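Local coordinates for lipid binding protein LpqN (Mycobacterium tuberculosis, PDB 6E5F), which takes part in cell envelope biogenesis, binds a lauryl trehaloside lipid, interacts with the mycolate transporters MmpL3 and MmpL11, and is required for intracellular survival, at residues N58-I61 with A62-I65. Numbering follows the deposited sequence.
Sequences NYTI and ADYI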
loop_
_atom_site.group_PDB
_atom_site.type_symbol
_atom_site.label_atom_id
_atom_site.label_comp_id
_atom_site.label_asym_id
_atom_site.label_seq_id
_atom_site.Cartn_x
_atom_site.Cartn_y
_atom_site.Cartn_z
ATOM N N ASN A 58 -1.736 -5.687 17.434
ATOM C CA ASN A 58 -1.814 -4.299 17.013
ATOM C C ASN A 58 -3.149 -4.029 16.332
ATOM O O ASN A 58 -3.622 -4.831 15.523
ATOM C CB ASN A 58 -0.675 -3.966 16.048
ATOM C CG ASN A 58 0.686 -4.184 16.665
ATOM O OD1 ASN A 58 1.162 -3.363 17.449
ATOM N ND2 ASN A 58 1.321 -5.293 16.313
ATOM N N TYR A 59 -3.745 -2.891 16.667
ATOM C CA TYR A 59 -4.989 -2.476 16.036
ATOM C C TYR A 59 -4.707 -2.065 14.596
ATOM O O TYR A 59 -3.749 -1.334 14.326
ATOM C CB TYR A 59 -5.579 -1.302 16.815
ATOM C CG TYR A 59 -7.070 -1.120 16.650
ATOM C CD1 TYR A 59 -7.968 -1.975 17.277
ATOM C CD2 TYR A 59 -7.577 -0.081 15.889
ATOM C CE1 TYR A 59 -9.334 -1.806 17.134
ATOM C CE2 TYR A 59 -8.936 0.096 15.741
ATOM C CZ TYR A 59 -9.811 -0.770 16.368
ATOM O OH TYR A 59 -11.172 -0.610 16.235
ATOM N N THR A 60 -5.541 -2.532 13.670
ATOM C CA THR A 60 -5.341 -2.291 12.249
ATOM C C THR A 60 -6.468 -1.431 11.685
ATOM O O THR A 60 -7.485 -1.168 12.335
ATOM C CB THR A 60 -5.292 -3.614 11.475
ATOM O OG1 THR A 60 -6.578 -4.249 11.531
ATOM C CG2 THR A 60 -4.236 -4.540 12.054
ATOM N N ILE A 61 -6.273 -0.993 10.439
ATOM C CA ILE A 61 -7.332 -0.288 9.727
ATOM C C ILE A 61 -8.549 -1.189 9.572
ATOM O O ILE A 61 -9.694 -0.735 9.679
ATOM C CB ILE A 61 -6.808 0.226 8.373
ATOM C CG1 ILE A 61 -5.766 1.328 8.588
ATOM C CG2 ILE A 61 -7.965 0.724 7.510
ATOM C CD1 ILE A 61 -4.974 1.700 7.341
ATOM N N ALA A 62 -8.325 -2.478 9.314
ATOM C CA ALA A 62 -9.441 -3.412 9.207
ATOM C C ALA A 62 -10.219 -3.490 10.515
ATOM O O ALA A 62 -11.454 -3.552 10.506
ATOM C CB ALA A 62 -8.927 -4.793 8.805
ATOM N N ASP A 63 -9.517 -3.502 11.650
ATOM C CA ASP A 63 -10.201 -3.484 12.938
ATOM C C ASP A 63 -11.019 -2.208 13.094
ATOM O O ASP A 63 -12.171 -2.244 13.547
ATOM C CB ASP A 63 -9.177 -3.585 14.069
ATOM C CG ASP A 63 -8.410 -4.900 14.060
ATOM O OD1 ASP A 63 -8.991 -5.937 13.681
ATOM O OD2 ASP A 63 -7.224 -4.893 14.448
ATOM N N TYR A 64 -10.433 -1.070 12.722
ATOM C CA TYR A 64 -11.128 0.209 12.813
ATOM C C TYR A 64 -12.412 0.198 11.991
ATOM O O TYR A 64 -13.460 0.664 12.454
ATOM C CB TYR A 64 -10.179 1.318 12.350
ATOM C CG TYR A 64 -10.810 2.679 12.220
ATOM C CD1 TYR A 64 -11.352 3.326 13.320
ATOM C CD2 TYR A 64 -10.855 3.325 10.993
ATOM C CE1 TYR A 64 -11.937 4.575 13.198
ATOM C CE2 TYR A 64 -11.431 4.567 10.863
ATOM C CZ TYR A 64 -11.968 5.189 11.967
ATOM O OH TYR A 64 -12.545 6.433 11.822
ATOM N N ILE A 65 -12.355 -0.351 10.776
ATOM C CA ILE A 65 -13.542 -0.440 9.930
ATOM C C ILE A 65 -14.580 -1.357 10.565
ATOM O O ILE A 65 -15.775 -1.039 10.608
ATOM C CB ILE A 65 -13.147 -0.913 8.521
ATOM C CG1 ILE A 65 -12.296 0.148 7.825
ATOM C CG2 ILE A 65 -14.389 -1.235 7.708
ATOM C CD1 ILE A 65 -11.596 -0.342 6.572
HETATM O O HOH W 1 -5.614 -7.258 14.647
#
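T60 and D63 form a capping box where the extended loop 58-60 turns into helix 61-66, and the backbone is already helical from I61, with Y64 N bonding to T60 O and I65 N to I61 O. T60 is the N-cap: with chi1 at 66°, OG1 lies between its own N and carbonyl carbon and accepts from D63 N at 3.0 Å, a nearly straight bond (161°). Threonine suits this place because its short hydroxyl takes over from the carbonyl missing at a helix start. D63 returns the favour, its OD2 accepting from T60 N at 3.0 Å on the anti side, 33° out of the carboxylate plane. A water lies within bonding reach of both OD2 and N58 O, though it may not serve both at once, while D63 OD1 makes a salt bridge to R66; the negative charge near the helix N-terminus should be favourable.

Y59 lays its ring against the first turn, the CB of D63 resting over one face in a CH-pi contact, 3.7 Å from the centroid. A phenol serves doubly here, since F140 meets the ring edge-to-face and OH is hydrogen-bonded to D67 OD2, just past the helix. Branched I61 packs on V137 and long Y64 on K136 of helix 134-140, with Y64 OH hydrogen-bonded to D133 N; one turn on, I61 CG2 meets I65 CD1 at 3.9 Å.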